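Local coordinates for protein acyl-coenzyme A oxidase acox-1.1 (Caenorhabditis elegans, PDB 5K3H) that desaturates the fatty acid-derived chains of acyl-CoAs with FAD and oxygen, releasing hydrogen peroxide, in the first step of peroxisomal beta-oxidation that also serves ascaroside pheromone biosynthesis, at residues I312-S317 and S613-W618; L16-L21 and E331-E336; K271-A274 and Y278-P281; A200-H205 and L253-Y258; A507-G512 and S528-R533. One frame throughout, in Å; residues are numbered along the deposited sequence.

Interaction 1 (I312-S317 and S613-W618)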
# COMPACT_ATOMS: atom_id res chain seq x y z
N ILE B 312 1.90 15.18 -7.23
CA ILE B 312 3.29 14.92 -6.86
C ILE B 312 3.98 14.07 -7.92
O ILE B 312 5.04 14.44 -8.44
CB ILE B 312 3.35 14.25 -5.48
CG1 ILE B 312 2.83 15.22 -4.41
CG2 ILE B 312 4.77 13.72 -5.20
CD1 ILE B 312 2.32 14.54 -3.16
N ALA B 313 3.36 12.94 -8.28
CA ALA B 313 4.01 12.02 -9.20
C ALA B 313 4.09 12.58 -10.62
O ALA B 313 5.05 12.28 -11.34
CB ALA B 313 3.27 10.69 -9.19
N THR B 314 3.10 13.37 -11.05
CA THR B 314 3.13 13.86 -12.43
C THR B 314 4.06 15.06 -12.58
O THR B 314 4.79 15.16 -13.58
CB THR B 314 1.71 14.20 -12.90
OG1 THR B 314 0.81 13.10 -12.62
CG2 THR B 314 1.70 14.52 -14.40
N ARG B 315 4.09 15.96 -11.60
CA ARG B 315 5.11 17.02 -11.60
C ARG B 315 6.53 16.43 -11.61
O ARG B 315 7.37 16.82 -12.42
CB ARG B 315 4.90 17.94 -10.40
CG ARG B 315 3.74 18.91 -10.58
CD ARG B 315 3.37 19.56 -9.28
NE ARG B 315 2.32 20.55 -9.48
CZ ARG B 315 1.82 21.32 -8.52
NH1 ARG B 315 2.26 21.23 -7.28
NH2 ARG B 315 0.88 22.19 -8.82
N TYR B 316 6.80 15.48 -10.70
CA TYR B 316 8.11 14.83 -10.65
C TYR B 316 8.44 14.12 -11.96
O TYR B 316 9.59 14.15 -12.41
CB TYR B 316 8.17 13.86 -9.47
CG TYR B 316 9.49 13.13 -9.35
CD1 TYR B 316 10.63 13.79 -8.94
CD2 TYR B 316 9.58 11.79 -9.67
CE1 TYR B 316 11.86 13.12 -8.87
CE2 TYR B 316 10.78 11.12 -9.58
CZ TYR B 316 11.91 11.78 -9.18
OH TYR B 316 13.11 11.09 -9.10
N SER B 317 7.44 13.50 -12.60
CA SER B 317 7.70 12.85 -13.89
C SER B 317 8.07 13.85 -14.96
O SER B 317 8.79 13.50 -15.91
CB SER B 317 6.47 12.06 -14.35
OG SER B 317 6.16 10.96 -13.51
N SER B 613 -1.67 20.25 -16.33
CA SER B 613 -2.65 21.31 -16.11
C SER B 613 -3.92 20.77 -15.46
O SER B 613 -4.50 21.43 -14.58
CB SER B 613 -2.96 22.01 -17.43
OG SER B 613 -1.77 22.61 -17.95
N LEU B 614 -4.33 19.56 -15.82
CA LEU B 614 -5.48 18.92 -15.17
C LEU B 614 -5.28 18.76 -13.68
O LEU B 614 -6.25 18.83 -12.91
CB LEU B 614 -5.76 17.55 -15.80
CG LEU B 614 -6.39 17.55 -17.19
CD1 LEU B 614 -6.24 16.20 -17.81
CD2 LEU B 614 -7.89 17.97 -17.12
N LEU B 615 -4.04 18.54 -13.24
CA LEU B 615 -3.77 18.42 -11.82
C LEU B 615 -3.53 19.77 -11.17
O LEU B 615 -3.93 19.97 -10.02
CB LEU B 615 -2.57 17.50 -11.61
CG LEU B 615 -2.84 16.06 -12.05
CD1 LEU B 615 -1.51 15.34 -12.25
CD2 LEU B 615 -3.74 15.32 -11.04
N ASP B 616 -2.89 20.72 -11.87
CA ASP B 616 -2.79 22.08 -11.37
C ASP B 616 -4.15 22.69 -11.09
O ASP B 616 -4.27 23.58 -10.25
CB ASP B 616 -2.07 23.01 -12.35
CG ASP B 616 -0.59 22.80 -12.39
OD1 ASP B 616 0.00 22.32 -11.39
OD2 ASP B 616 0.00 23.20 -13.43
N SER B 617 -5.18 22.29 -11.84
CA SER B 617 -6.50 22.89 -11.68
C SER B 617 -7.10 22.63 -10.31
O SER B 617 -8.07 23.30 -9.94
CB SER B 617 -7.44 22.40 -12.78
OG SER B 617 -6.99 22.85 -14.06
N TRP B 618 -6.60 21.64 -9.57
CA TRP B 618 -7.06 21.47 -8.20
C TRP B 618 -6.50 22.53 -7.25
O TRP B 618 -6.98 22.64 -6.12
CB TRP B 618 -6.70 20.07 -7.72
CG TRP B 618 -7.46 19.06 -8.43
CD1 TRP B 618 -7.31 18.70 -9.73
CD2 TRP B 618 -8.50 18.25 -7.90
NE1 TRP B 618 -8.20 17.71 -10.06
CE2 TRP B 618 -8.95 17.41 -8.94
CE3 TRP B 618 -9.09 18.13 -6.65
CZ2 TRP B 618 -9.96 16.47 -8.76
CZ3 TRP B 618 -10.11 17.19 -6.47
CH2 TRP B 618 -10.52 16.38 -7.53
O HOH W 1 0.51 19.39 -11.09
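The guanidinium of Arg315 meets Asp616 with its edge. Its NH2 donates to Asp616 OD1 at 2.7 Å in a nearly linear bond, 177° at the hydrogen, and the oxygen lies in the guanidinium plane. Only NH2 bonds directly to the acid, and the carboxylate plane is turned 50° from that of the guanidinium. OD1 is met almost head-on along its C-O bond. A water adds a second link: it donates to Asp616 OD1 at 3.0 Å and takes a weak bond from Arg315 NE. The arginine chain is extended from CG to NE, which carries its charged end across to the other helix. Its NH1 goes on to Gly630 O. The other carboxylate oxygen, Asp616 OD2, is held by Arg20 NE and Asn5 ND2, so this buried acid has partners on both oxygens. Replacing Arg315 by a leucine would probably leave Asp616 OD1 without its charged mate and Gly630 O without this donor. Beside the salt bridge, Leu615 CD1 presses on Thr314, 3.2 Å from OG1 and 3.5 Å from CB. The two side chains cross at about a right angle. The threonine hydroxyl is spent within its own helix, bonded to Leu310 O, so it offers the leucine packing only. Leu344 touches Thr314 and Ile348 touches Leu615, both from helix 338-367. The whole is a buried helix-helix contact, a salt bridge beside a small packed patch, joining helix 300-319 of the C-alpha1 region to the end of helix 590-616 in the helical C-terminal part of the acyl-CoA oxidase fold.

Interaction 2 (L16-L21 and E331-E336)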
# COMPACT_ATOMS: atom_id res chain seq x y z
N LEU B 16 9.15 21.58 -16.17
CA LEU B 16 7.77 21.58 -15.70
C LEU B 16 6.95 22.65 -16.42
O LEU B 16 5.82 22.39 -16.86
CB LEU B 16 7.75 21.81 -14.19
CG LEU B 16 6.41 21.76 -13.47
CD1 LEU B 16 5.68 20.48 -13.81
CD2 LEU B 16 6.67 21.83 -11.99
N THR B 17 7.51 23.85 -16.58
CA THR B 17 6.84 24.89 -17.36
C THR B 17 6.50 24.41 -18.78
O THR B 17 5.40 24.70 -19.28
CB THR B 17 7.69 26.15 -17.40
OG1 THR B 17 7.87 26.61 -16.06
CG2 THR B 17 6.98 27.22 -18.19
N ALA B 18 7.40 23.69 -19.44
CA ALA B 18 7.11 23.18 -20.78
C ALA B 18 5.85 22.31 -20.79
O ALA B 18 5.06 22.37 -21.75
CB ALA B 18 8.29 22.37 -21.32
N GLU B 19 5.63 21.53 -19.74
CA GLU B 19 4.43 20.71 -19.67
C GLU B 19 3.18 21.54 -19.38
O GLU B 19 2.06 21.08 -19.63
CB GLU B 19 4.57 19.62 -18.61
CG GLU B 19 5.68 18.61 -18.89
CD GLU B 19 5.47 17.90 -20.21
OE1 GLU B 19 4.28 17.64 -20.58
OE2 GLU B 19 6.49 17.61 -20.90
N ARG B 20 3.35 22.74 -18.83
CA ARG B 20 2.22 23.60 -18.55
C ARG B 20 1.82 24.44 -19.75
O ARG B 20 0.62 24.73 -19.93
CB ARG B 20 2.54 24.49 -17.34
CG ARG B 20 2.64 23.68 -16.03
CD ARG B 20 3.08 24.52 -14.81
NE ARG B 20 2.71 23.89 -13.54
CZ ARG B 20 3.42 24.01 -12.41
NH1 ARG B 20 4.54 24.71 -12.36
NH2 ARG B 20 3.00 23.43 -11.31
N LEU B 21 2.79 24.81 -20.60
CA LEU B 21 2.52 25.65 -21.75
C LEU B 21 1.63 24.99 -22.79
O LEU B 21 1.00 25.69 -23.58
CB LEU B 21 3.83 26.10 -22.40
CG LEU B 21 4.61 27.13 -21.58
CD1 LEU B 21 5.98 27.37 -22.19
CD2 LEU B 21 3.83 28.41 -21.45
N GLU B 331 18.50 12.15 -22.46
CA GLU B 331 17.57 11.45 -21.58
C GLU B 331 16.22 12.16 -21.58
O GLU B 331 16.14 13.39 -21.60
CB GLU B 331 18.15 11.40 -20.17
CG GLU B 331 19.35 10.44 -20.03
CD GLU B 331 19.85 10.37 -18.58
OE1 GLU B 331 20.52 11.35 -18.14
OE2 GLU B 331 19.58 9.35 -17.90
N VAL B 332 15.15 11.37 -21.61
CA VAL B 332 13.82 11.93 -21.73
C VAL B 332 13.22 12.06 -20.34
O VAL B 332 13.58 11.34 -19.40
CB VAL B 332 12.92 11.08 -22.66
CG1 VAL B 332 13.48 11.00 -24.06
CG2 VAL B 332 12.75 9.72 -22.08
N LYS B 333 12.27 12.99 -20.20
CA LYS B 333 11.42 13.02 -19.02
C LYS B 333 10.73 11.67 -18.87
O LYS B 333 10.23 11.13 -19.86
CB LYS B 333 10.36 14.11 -19.17
CG LYS B 333 10.89 15.51 -19.35
CD LYS B 333 9.75 16.43 -19.71
CE LYS B 333 10.23 17.83 -19.97
NZ LYS B 333 9.08 18.75 -20.25
N VAL B 334 10.66 11.13 -17.65
CA VAL B 334 9.98 9.84 -17.54
C VAL B 334 8.51 9.96 -17.92
O VAL B 334 7.91 8.96 -18.31
CB VAL B 334 10.16 9.22 -16.15
CG1 VAL B 334 11.64 9.02 -15.88
CG2 VAL B 334 9.53 10.07 -15.07
N LEU B 335 7.94 11.17 -17.89
CA LEU B 335 6.59 11.39 -18.42
C LEU B 335 6.47 10.97 -19.88
O LEU B 335 5.37 10.75 -20.36
CB LEU B 335 6.19 12.86 -18.27
CG LEU B 335 4.74 13.36 -18.43
CD1 LEU B 335 3.76 12.66 -17.52
CD2 LEU B 335 4.61 14.90 -18.28
N GLU B 336 7.60 10.82 -20.57
CA GLU B 336 7.61 10.44 -21.99
C GLU B 336 7.20 8.98 -22.20
O GLU B 336 6.70 8.65 -23.29
CB GLU B 336 9.02 10.66 -22.55
CG GLU B 336 9.11 11.28 -23.92
CD GLU B 336 8.42 12.62 -23.99
OE1 GLU B 336 8.95 13.60 -23.40
OE2 GLU B 336 7.33 12.67 -24.61
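Glu19 folds back at its second torsion (chi2 -58°), while Lys333 runs out straight beyond CG, and the two side chains come at each other from opposite directions. Lys333 NZ donates to Glu19 OE2 at 2.9 Å, making a salt bridge. Glu19 OE2 accepts with its anti lone pair, the one turned away from OE1. The ammonium also bonds to Asp15 O and lies 3.9 Å from Ala18 CB, so it sits against the side of helix 14-21. Leu335 holds CG anti to its backbone N (chi1 -166°), and with chi2 at 56° its CD2 comes up to the glutamate. There CD2 packs 3.6 Å from Glu19 OE1 and 3.9 Å from Glu19 CG. The contact lays the short N-terminal helix on the connection between helices 300-319 and 338-367 of the C-alpha1 region. That connection ends in a 3-10 turn at 334-336, where Glu336 N bonds to Lys333 O at 2.7 Å. The turn lies close to the flavin site: Leu335 O accepts from the amide of Gln341, an FAD-binding residue. The second oxygen of the glutamate, OE1, forms a salt bridge with Arg608 NE, so one carboxylate serves two cations. An alanine in place of Glu19 would probably leave both Lys333 and Arg608 without this negative mate and uncover the end of Leu335. Arg608 also pairs with Glu336 OE2, which may offset the like charge that Glu336 brings near Glu19. The backbone O of Glu336 accepts from Asn525 ND2 of the second subunit.

Interaction 3 (K271-A274 and Y278-P281)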
# COMPACT_ATOMS: atom_id res chain seq x y z
N LYS B 271 -38.07 8.39 23.18
CA LYS B 271 -38.26 8.88 24.54
C LYS B 271 -38.25 7.72 25.52
O LYS B 271 -38.75 6.63 25.22
CB LYS B 271 -39.57 9.70 24.71
CG LYS B 271 -39.51 11.13 24.14
CD LYS B 271 -39.53 11.17 22.61
CE LYS B 271 -39.44 12.61 22.10
NZ LYS B 271 -39.56 12.67 20.61
N VAL B 272 -37.66 7.98 26.69
CA VAL B 272 -37.80 7.13 27.86
C VAL B 272 -38.22 8.04 29.01
O VAL B 272 -37.46 8.94 29.40
CB VAL B 272 -36.51 6.36 28.21
CG1 VAL B 272 -36.59 5.73 29.60
CG2 VAL B 272 -36.24 5.28 27.17
N GLU B 273 -39.43 7.81 29.54
CA GLU B 273 -39.97 8.64 30.60
C GLU B 273 -39.38 8.21 31.93
O GLU B 273 -38.71 7.18 32.02
CB GLU B 273 -41.50 8.60 30.59
CG GLU B 273 -42.02 8.84 29.17
CD GLU B 273 -43.53 9.03 29.08
OE1 GLU B 273 -44.27 8.19 29.64
OE2 GLU B 273 -43.97 10.00 28.43
N ALA B 274 -39.58 9.05 32.95
CA ALA B 274 -39.02 8.78 34.28
C ALA B 274 -39.43 7.41 34.81
O ALA B 274 -38.64 6.74 35.48
CB ALA B 274 -39.47 9.86 35.26
N TYR B 278 -41.10 3.53 27.33
CA TYR B 278 -40.38 3.73 26.07
C TYR B 278 -41.36 4.07 24.96
O TYR B 278 -42.29 3.31 24.68
CB TYR B 278 -39.61 2.46 25.70
CG TYR B 278 -38.77 2.55 24.46
CD1 TYR B 278 -37.55 3.19 24.48
CD2 TYR B 278 -39.19 1.97 23.27
CE1 TYR B 278 -36.77 3.24 23.36
CE2 TYR B 278 -38.40 2.02 22.11
CZ TYR B 278 -37.19 2.67 22.16
OH TYR B 278 -36.37 2.76 21.04
N ILE B 279 -41.13 5.21 24.30
CA ILE B 279 -41.96 5.64 23.17
C ILE B 279 -41.04 5.86 21.98
O ILE B 279 -40.15 6.72 22.04
CB ILE B 279 -42.77 6.91 23.48
CG1 ILE B 279 -43.66 6.73 24.71
CG2 ILE B 279 -43.64 7.28 22.30
CD1 ILE B 279 -43.10 7.37 25.97
N LYS B 280 -41.28 5.12 20.89
CA LYS B 280 -40.60 5.34 19.61
C LYS B 280 -41.62 5.72 18.54
O LYS B 280 -42.18 4.84 17.86
CB LYS B 280 -39.81 4.10 19.18
CG LYS B 280 -39.15 4.24 17.81
CD LYS B 280 -37.65 4.01 17.85
CE LYS B 280 -37.26 2.74 17.10
NZ LYS B 280 -35.77 2.49 17.10
N PRO B 281 -41.90 7.03 18.34
CA PRO B 281 -42.89 7.45 17.34
C PRO B 281 -42.45 7.22 15.91
O PRO B 281 -43.28 6.74 15.13
CB PRO B 281 -43.06 8.96 17.61
CG PRO B 281 -42.49 9.17 19.00
CD PRO B 281 -41.39 8.16 19.14
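Tyr278 stands beside Val272 as a non-hydrogen-bonded antiparallel pair, their CA atoms 4.6 Å apart. Val272 CG2 lies in the plane of the tyrosine ring and meets its edge at CD1, 3.6 Å away. The ring reaches this place because CG is anti to the backbone N (chi1 -177°). Its hydroxyl is bonded to His216 NE2, and Phe213 meets the ring with the planes at about 45°. Both side chains lie on the face turned to strand 199-208, where Met206 touches each of them. At the backbone, Tyr278 CA makes a CH-O contact of 3.4 Å with Lys271 O.

Ile279 comes next, as the hydrogen-bonded partner of Lys271. Lys271 N donates to Ile279 O at 2.9 Å, in the plane of that carbonyl. Ile279 N returns a bond of 2.9 Å to Lys271 O, arriving tilted 27° from the carbonyl plane. These two bonds close the ring expected of such a pair. The isoleucine side chain lies on the other face, with that of Lys271. Its CD1 leans back toward the turn and meets Glu273, touching the carboxylate carbon CD at 3.6 Å and CG at 3.7 Å. The methyl thus lies against the end of the glutamate, its carboxylate as well as CG. Lys271 NZ turns instead to Arg268 O. The strand then runs out.

The arrangement is a small two-stranded beta hairpin at the surface of the beta domain, away from the annotated sites.

Interaction 4 (A200-H205 and L253-Y258)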
# COMPACT_ATOMS: atom_id res chain seq x y z
N ALA B 200 -18.25 12.46 25.06
CA ALA B 200 -18.49 11.62 23.88
C ALA B 200 -19.96 11.29 23.77
O ALA B 200 -20.66 11.14 24.77
CB ALA B 200 -17.67 10.32 23.93
N VAL B 201 -20.44 11.16 22.54
CA VAL B 201 -21.72 10.49 22.31
C VAL B 201 -21.40 9.00 22.20
O VAL B 201 -20.64 8.58 21.32
CB VAL B 201 -22.42 11.02 21.05
CG1 VAL B 201 -23.70 10.22 20.79
CG2 VAL B 201 -22.73 12.53 21.16
N VAL B 202 -21.97 8.20 23.08
CA VAL B 202 -21.60 6.80 23.24
C VAL B 202 -22.77 5.93 22.82
O VAL B 202 -23.93 6.21 23.19
CB VAL B 202 -21.17 6.50 24.69
CG1 VAL B 202 -20.91 5.01 24.90
CG2 VAL B 202 -19.94 7.32 25.02
N VAL B 203 -22.49 4.89 22.03
CA VAL B 203 -23.51 3.94 21.59
C VAL B 203 -23.46 2.72 22.51
O VAL B 203 -22.39 2.17 22.77
CB VAL B 203 -23.32 3.55 20.12
CG1 VAL B 203 -24.42 2.62 19.69
CG2 VAL B 203 -23.33 4.80 19.26
N ALA B 204 -24.63 2.31 22.99
CA ALA B 204 -24.75 1.23 23.96
C ALA B 204 -26.14 0.62 23.84
O ALA B 204 -27.10 1.29 23.46
CB ALA B 204 -24.52 1.74 25.39
N HIS B 205 -26.24 -0.66 24.20
CA HIS B 205 -27.52 -1.35 24.22
C HIS B 205 -28.34 -0.94 25.43
O HIS B 205 -27.88 -1.07 26.57
CB HIS B 205 -27.31 -2.85 24.22
CG HIS B 205 -26.99 -3.42 22.88
ND1 HIS B 205 -27.04 -4.77 22.61
CD2 HIS B 205 -26.64 -2.81 21.72
CE1 HIS B 205 -26.73 -4.97 21.34
NE2 HIS B 205 -26.49 -3.80 20.78
N LEU B 253 -12.19 3.02 25.87
CA LEU B 253 -13.08 3.54 26.89
C LEU B 253 -13.87 2.42 27.53
O LEU B 253 -14.58 1.68 26.83
CB LEU B 253 -14.05 4.56 26.29
CG LEU B 253 -15.22 5.10 27.14
CD1 LEU B 253 -14.73 5.86 28.37
CD2 LEU B 253 -16.13 5.97 26.28
N GLY B 254 -13.79 2.34 28.86
CA GLY B 254 -14.58 1.39 29.61
C GLY B 254 -15.30 2.07 30.76
O GLY B 254 -14.83 3.06 31.31
N PHE B 255 -16.48 1.54 31.09
CA PHE B 255 -17.32 2.05 32.16
C PHE B 255 -17.45 0.99 33.24
O PHE B 255 -17.70 -0.19 32.93
CB PHE B 255 -18.71 2.40 31.66
CG PHE B 255 -18.72 3.31 30.48
CD1 PHE B 255 -18.56 4.68 30.64
CD2 PHE B 255 -18.90 2.78 29.20
CE1 PHE B 255 -18.57 5.53 29.55
CE2 PHE B 255 -18.91 3.62 28.09
CZ PHE B 255 -18.75 5.00 28.26
N ASN B 256 -17.31 1.41 34.50
CA ASN B 256 -17.59 0.56 35.67
C ASN B 256 -18.84 1.10 36.34
O ASN B 256 -18.76 1.95 37.23
CB ASN B 256 -16.39 0.53 36.63
CG ASN B 256 -16.58 -0.46 37.78
OD1 ASN B 256 -17.47 -1.32 37.74
ND2 ASN B 256 -15.69 -0.37 38.78
N ASN B 257 -20.00 0.61 35.90
CA ASN B 257 -21.31 1.02 36.41
C ASN B 257 -21.39 2.55 36.54
O ASN B 257 -21.62 3.11 37.62
CB ASN B 257 -21.62 0.31 37.74
CG ASN B 257 -21.89 -1.19 37.54
OD1 ASN B 257 -22.76 -1.59 36.74
ND2 ASN B 257 -21.13 -2.03 38.26
N TYR B 258 -21.18 3.23 35.40
CA TYR B 258 -21.06 4.69 35.33
C TYR B 258 -22.42 5.33 35.10
O TYR B 258 -23.06 5.07 34.08
CB TYR B 258 -20.09 5.06 34.21
CG TYR B 258 -19.73 6.52 34.08
CD1 TYR B 258 -18.81 7.12 34.92
CD2 TYR B 258 -20.31 7.30 33.08
CE1 TYR B 258 -18.47 8.46 34.78
CE2 TYR B 258 -19.99 8.63 32.93
CZ TYR B 258 -19.07 9.21 33.78
OH TYR B 258 -18.76 10.54 33.61
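Phe255, whose ring meets Val202, has its backbone N hydrogen-bonded to Thr180 OG1. Thr180 lies outside both segments; between them the contact is wholly apolar. Val202 and Phe255 extend toward each other from opposite directions. Val202 CG1 lies 4.0 Å from both CZ and CE2 of Phe255, coming at the ring obliquely. The second methyl, CG2, is 4.2 Å from Phe255 CZ and also 4.2 Å from Leu253 CD2. CG1 is anti to the backbone N of Val202 (chi1 174°), and with this rotation both methyls face the other strand. Leu253 and Phe255 are two residues apart and project from the same face of their strand, with Gly254 between them. Ile234 of strand 234-238 touches both. Ala150, an FAD-binding residue, and Val220, on neighbouring strands, also touch the Val202 side chain. The valine thus joins the large mixed sheet holding strand 199-208 to the small antiparallel sheet holding strand 251-255, inside the beta domain of the acyl-CoA oxidase fold. With only methyl and ring carbons meeting, and at ordinary van der Waals distances, the contact probably rests on buried apolar surface and shape rather than on directed bonds.

Interaction 5 (A507-G512 and S528-R533)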
# COMPACT_ATOMS: atom_id res chain seq x y z
N ALA B 507 -27.04 -13.71 -8.29
CA ALA B 507 -28.30 -13.93 -7.57
C ALA B 507 -28.85 -15.33 -7.86
O ALA B 507 -29.28 -16.03 -6.94
CB ALA B 507 -29.30 -12.83 -7.93
N ASN B 508 -28.78 -15.77 -9.11
CA ASN B 508 -29.24 -17.12 -9.43
C ASN B 508 -28.38 -18.18 -8.77
O ASN B 508 -28.89 -19.26 -8.45
CB ASN B 508 -29.28 -17.33 -10.94
CG ASN B 508 -30.47 -16.66 -11.57
OD1 ASN B 508 -31.49 -16.48 -10.90
ND2 ASN B 508 -30.37 -16.32 -12.84
N LYS B 509 -27.09 -17.91 -8.56
CA LYS B 509 -26.27 -18.86 -7.80
C LYS B 509 -26.81 -18.98 -6.37
O LYS B 509 -26.95 -20.09 -5.84
CB LYS B 509 -24.80 -18.43 -7.79
CG LYS B 509 -23.94 -19.35 -6.92
CD LYS B 509 -22.48 -18.87 -6.81
CE LYS B 509 -21.63 -19.91 -6.07
NZ LYS B 509 -20.18 -19.52 -6.05
N PHE B 510 -27.10 -17.84 -5.74
CA PHE B 510 -27.70 -17.83 -4.41
C PHE B 510 -29.07 -18.52 -4.42
O PHE B 510 -29.31 -19.44 -3.64
CB PHE B 510 -27.78 -16.38 -3.93
CG PHE B 510 -28.53 -16.17 -2.66
CD1 PHE B 510 -28.19 -16.87 -1.51
CD2 PHE B 510 -29.57 -15.26 -2.60
CE1 PHE B 510 -28.88 -16.67 -0.33
CE2 PHE B 510 -30.25 -15.06 -1.43
CZ PHE B 510 -29.92 -15.76 -0.30
N PHE B 511 -29.96 -18.08 -5.31
CA PHE B 511 -31.27 -18.71 -5.42
C PHE B 511 -31.15 -20.21 -5.71
O PHE B 511 -31.85 -21.02 -5.10
CB PHE B 511 -32.09 -18.07 -6.54
CG PHE B 511 -32.35 -16.59 -6.36
CD1 PHE B 511 -32.52 -16.04 -5.11
CD2 PHE B 511 -32.42 -15.76 -7.48
CE1 PHE B 511 -32.76 -14.68 -4.96
CE2 PHE B 511 -32.66 -14.40 -7.35
CZ PHE B 511 -32.84 -13.86 -6.08
N GLY B 512 -30.25 -20.59 -6.62
CA GLY B 512 -30.17 -21.99 -7.01
C GLY B 512 -29.79 -22.90 -5.86
O GLY B 512 -30.35 -23.99 -5.72
N SER B 528 -20.83 -15.40 -1.92
CA SER B 528 -20.57 -14.01 -1.51
C SER B 528 -19.51 -13.34 -2.38
O SER B 528 -19.61 -12.13 -2.63
CB SER B 528 -20.19 -13.97 -0.03
OG SER B 528 -19.17 -14.89 0.30
N VAL B 529 -18.52 -14.10 -2.88
CA VAL B 529 -17.50 -13.51 -3.75
C VAL B 529 -18.12 -13.06 -5.07
O VAL B 529 -17.80 -11.99 -5.59
CB VAL B 529 -16.34 -14.49 -4.00
CG1 VAL B 529 -15.38 -13.91 -5.02
CG2 VAL B 529 -15.63 -14.83 -2.74
N GLU B 530 -18.97 -13.90 -5.66
CA GLU B 530 -19.67 -13.51 -6.87
C GLU B 530 -20.62 -12.34 -6.60
O GLU B 530 -20.81 -11.49 -7.47
CB GLU B 530 -20.46 -14.70 -7.45
CG GLU B 530 -19.59 -15.88 -7.92
CD GLU B 530 -18.72 -15.57 -9.14
OE1 GLU B 530 -19.23 -14.96 -10.08
OE2 GLU B 530 -17.53 -15.94 -9.17
N LEU B 531 -21.23 -12.30 -5.42
CA LEU B 531 -22.16 -11.23 -5.11
C LEU B 531 -21.45 -9.90 -4.98
O LEU B 531 -21.98 -8.86 -5.39
CB LEU B 531 -22.92 -11.56 -3.82
CG LEU B 531 -23.92 -12.72 -3.81
CD1 LEU B 531 -24.26 -13.16 -2.36
CD2 LEU B 531 -25.18 -12.35 -4.59
N ASN B 532 -20.24 -9.89 -4.41
CA ASN B 532 -19.48 -8.65 -4.30
C ASN B 532 -19.01 -8.14 -5.66
O ASN B 532 -18.97 -6.92 -5.88
CB ASN B 532 -18.26 -8.84 -3.41
CG ASN B 532 -18.59 -8.69 -1.97
OD1 ASN B 532 -19.73 -8.41 -1.61
ND2 ASN B 532 -17.58 -8.81 -1.14
N ARG B 533 -18.62 -9.05 -6.55
CA ARG B 533 -18.25 -8.65 -7.91
C ARG B 533 -19.38 -7.84 -8.55
O ARG B 533 -19.13 -6.83 -9.22
CB ARG B 533 -17.91 -9.88 -8.75
CG ARG B 533 -16.58 -10.52 -8.38
CD ARG B 533 -16.28 -11.84 -9.13
NE ARG B 533 -14.94 -12.31 -8.76
CZ ARG B 533 -14.51 -13.56 -8.84
NH1 ARG B 533 -15.31 -14.51 -9.29
NH2 ARG B 533 -13.27 -13.86 -8.46
O HOH W 2 -18.94 -17.08 -4.95
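Leu531 makes the more buried side of this contact, resting its CD2 4.4 Å from Ala507 N. Even here the touch is light. Ala506, Trp524 and Val449 also pack against the leucine, so it fills the space where the two backbones come nearest, with Ala507 CA and Leu531 CA 7.1 Å apart.

The other side is looser and polar. Lys509 is stretched out fully beyond CG and crosses Glu530 at about a right angle, its NZ 4.1 Å from Glu530 CG. It makes no salt bridge there: Lys509 NZ stays 5.4 Å from Glu530 OE2. Instead the ammonium bonds to Lys526 O and donates to a water at 2.9 Å. That water also accepts a bond from Glu530 N at 3.3 Å. It serves a backbone N-H left without its helical bond at the kink in helix 520-553. Glu530 spends its charge on Arg533, with OE2 2.6 Å from Arg533 NH1, while OE1 takes a bond from Gln502. Arg533 belongs to the ATP site shared between subunits, so Glu530 probably helps to set its position.

The pair links two successive helices, 489-515 and 520-553, in the C-terminal helical region. Helix 437-456 packs against the leucine, and Tyr601 of the second subunit covers the polar side, bonding to Glu530 OE2.

Interactions 1 and 2 form one connected region, centres 11 Å apart. Asp616 OD2 of the first meets Arg20 NE of the second at 2.8 Å, and Ser317 O probably accepts from Leu335 N. Both lie near FAD-binding residues: the side chains of Thr314 and Gln340 are about 8 Å apart, and those of Leu335 and Gln341 about 5 Å. Interactions 3 and 4 share the beta domain, centres 20 Å apart, across the chain's centre from both. Val202 of interaction 4 lies about 4 Å, side chain to side chain, from FAD-binding Ala150. Interaction 5 includes ATP-site residue Arg533, its centre 41 Å from that of interaction 1. Like interaction 2, it touches the second subunit.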